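Local coordinates for protein 2-dehydropantoate 2-reductase (Enterococcus faecium, PDB 3WFI) that acts as a D-mandelate dehydrogenase of the ketopantoate reductase family, an NADH-binding oxidoreductase with a Rossmann-fold domain, at residues E148-G153 against D178-S183. Sequence-based numbering, arbitrary orientation.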
loop_
_atom_site.group_PDB
_atom_site.type_symbol
_atom_site.label_atom_id
_atom_site.label_comp_id
_atom_site.label_asym_id
_atom_site.label_seq_id
_atom_site.Cartn_x
_atom_site.Cartn_y
_atom_site.Cartn_z
ATOM N N GLU B 148 13.539 0.201 33.505
ATOM C CA GLU B 148 14.408 -0.817 32.941
ATOM C C GLU B 148 15.138 -0.187 31.769
ATOM O O GLU B 148 14.524 0.537 30.982
ATOM C CB GLU B 148 13.626 -2.045 32.464
ATOM C CG GLU B 148 12.875 -2.754 33.589
ATOM C CD GLU B 148 12.269 -4.076 33.155
ATOM O OE1 GLU B 148 12.152 -4.314 31.936
ATOM O OE2 GLU B 148 11.906 -4.874 34.045
ATOM N N LEU B 149 16.441 -0.446 31.666
ATOM C CA LEU B 149 17.258 0.212 30.641
ATOM C C LEU B 149 18.388 -0.661 30.138
ATOM O O LEU B 149 18.822 -1.595 30.820
ATOM C CB LEU B 149 17.797 1.563 31.157
ATOM C CG LEU B 149 18.803 1.575 32.320
ATOM C CD1 LEU B 149 20.226 1.312 31.835
ATOM C CD2 LEU B 149 18.759 2.903 33.061
ATOM N N GLN B 150 18.850 -0.345 28.931
ATOM C CA GLN B 150 19.861 -1.126 28.248
ATOM C C GLN B 150 20.824 -0.242 27.462
ATOM O O GLN B 150 20.423 0.762 26.884
ATOM C CB GLN B 150 19.190 -2.098 27.279
ATOM C CG GLN B 150 20.157 -3.100 26.664
ATOM C CD GLN B 150 19.467 -4.188 25.873
ATOM O OE1 GLN B 150 18.258 -4.133 25.630
ATOM N NE2 GLN B 150 20.235 -5.214 25.495
ATOM N N ASN B 151 22.088 -0.643 27.437
ATOM C CA ASN B 151 23.078 -0.026 26.567
ATOM C C ASN B 151 22.828 -0.387 25.101
ATOM O O ASN B 151 22.511 -1.523 24.780
ATOM C CB ASN B 151 24.507 -0.437 26.966
ATOM C CG ASN B 151 24.735 -1.938 26.875
ATOM O OD1 ASN B 151 24.127 -2.709 27.613
ATOM N ND2 ASN B 151 25.603 -2.356 25.967
ATOM N N LEU B 152 22.977 0.584 24.217
ATOM C CA LEU B 152 23.095 0.294 22.782
ATOM C C LEU B 152 24.504 -0.005 22.291
ATOM O O LEU B 152 24.658 -0.686 21.281
ATOM C CB LEU B 152 22.535 1.434 21.962
ATOM C CG LEU B 152 21.038 1.577 22.131
ATOM C CD1 LEU B 152 20.568 2.733 21.277
ATOM C CD2 LEU B 152 20.329 0.302 21.727
ATOM N N GLY B 153 25.529 0.497 22.962
ATOM C CA GLY B 153 26.888 0.261 22.479
ATOM C C GLY B 153 27.512 -0.992 23.057
ATOM O O GLY B 153 27.342 -1.291 24.237
ATOM N N ASP B 178 18.708 -6.875 29.524
ATOM C CA ASP B 178 19.262 -7.121 28.189
ATOM C C ASP B 178 18.172 -7.420 27.165
ATOM O O ASP B 178 18.454 -7.845 26.045
ATOM C CB ASP B 178 20.304 -8.245 28.218
ATOM C CG ASP B 178 19.717 -9.609 28.593
ATOM O OD1 ASP B 178 18.479 -9.736 28.709
ATOM O OD2 ASP B 178 20.513 -10.560 28.782
ATOM N N ASN B 179 16.918 -7.195 27.532
ATOM C CA ASN B 179 15.837 -7.562 26.620
ATOM C C ASN B 179 15.056 -6.358 26.126
ATOM O O ASN B 179 14.084 -6.533 25.389
ATOM C CB ASN B 179 14.909 -8.552 27.313
ATOM C CG ASN B 179 13.935 -9.222 26.361
ATOM O OD1 ASN B 179 12.722 -9.090 26.521
ATOM N ND2 ASN B 179 14.458 -9.925 25.351
ATOM N N ILE B 180 15.523 -5.149 26.466
ATOM C CA ILE B 180 14.817 -3.896 26.141
ATOM C C ILE B 180 14.782 -3.686 24.626
ATOM O O ILE B 180 13.756 -3.312 24.068
ATOM C CB ILE B 180 15.506 -2.646 26.752
ATOM C CG1 ILE B 180 15.554 -2.721 28.269
ATOM C CG2 ILE B 180 14.794 -1.365 26.332
ATOM C CD1 ILE B 180 14.208 -2.924 28.930
ATOM N N HIS B 181 15.914 -3.906 23.974
ATOM C CA HIS B 181 16.063 -3.588 22.556
ATOM C C HIS B 181 15.135 -4.512 21.757
ATOM O O HIS B 181 14.404 -4.077 20.861
ATOM C CB HIS B 181 17.515 -3.793 22.137
ATOM C CG HIS B 181 17.902 -3.082 20.880
ATOM N ND1 HIS B 181 17.003 -2.417 20.072
ATOM C CD2 HIS B 181 19.111 -2.955 20.285
ATOM C CE1 HIS B 181 17.647 -1.900 19.041
ATOM N NE2 HIS B 181 18.926 -2.221 19.141
ATOM N N TYR B 182 15.162 -5.794 22.115
ATOM C CA TYR B 182 14.302 -6.795 21.509
ATOM C C TYR B 182 12.848 -6.426 21.691
ATOM O O TYR B 182 12.088 -6.459 20.727
ATOM C CB TYR B 182 14.547 -8.164 22.133
ATOM C CG TYR B 182 13.759 -9.305 21.494
ATOM C CD1 TYR B 182 14.362 -10.183 20.610
ATOM C CD2 TYR B 182 12.411 -9.506 21.799
ATOM C CE1 TYR B 182 13.658 -11.236 20.055
ATOM C CE2 TYR B 182 11.683 -10.549 21.240
ATOM C CZ TYR B 182 12.316 -11.415 20.364
ATOM O OH TYR B 182 11.601 -12.440 19.792
ATOM N N SER B 183 12.460 -6.060 22.917
ATOM C CA SER B 183 11.054 -5.824 23.217
ATOM C C SER B 183 10.555 -4.556 22.528
ATOM O O SER B 183 9.387 -4.476 22.136
ATOM C CB SER B 183 10.779 -5.795 24.736
ATOM O OG SER B 183 10.621 -4.474 25.191
#
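Gln150 is swung so that CG lies opposite the main-chain N (chi1 -172°), and with the rest of the chain extended it carries its amide from strand 147-151 to the first turn of helix 180-191. The strand belongs to the Rossmann-fold sheet, and the helix opens the all-helical C-terminal part of the chain, so the contact joins the two domains. Gln150 OE1 accepts a hydrogen bond from His181 N at 2.9 Å, with an N-H...O angle of 151° and the donor tilted somewhat from the carbonyl plane. Ile180 N lies close to the same oxygen, at 3.0 Å. At the other end of the amide, Gln150 NE2 gives a weak, bent hydrogen bond to Asp178 O. The amide therefore spans from the carbonyl of Asp178, ahead of the helix, to the N-H of His181 in its first turn, although Asn179, at the N-cap position, makes no capping bond through its own side chain. Nearer the strand, Gln150 CB packs 3.8 Å from Ile180 CB. Ile180 CG1 is turned beside the backbone N, and the terminal Ile180 CD1 comes within 3.7 Å of Glu148 CB; Ile124 of strand 122-127 also touches this side chain. Farther along, Leu152 meets the His181 ring in a CH-pi contact: Leu152 CD2 sits over one face of the ring, 4.0 Å from its centroid and offset toward the rim.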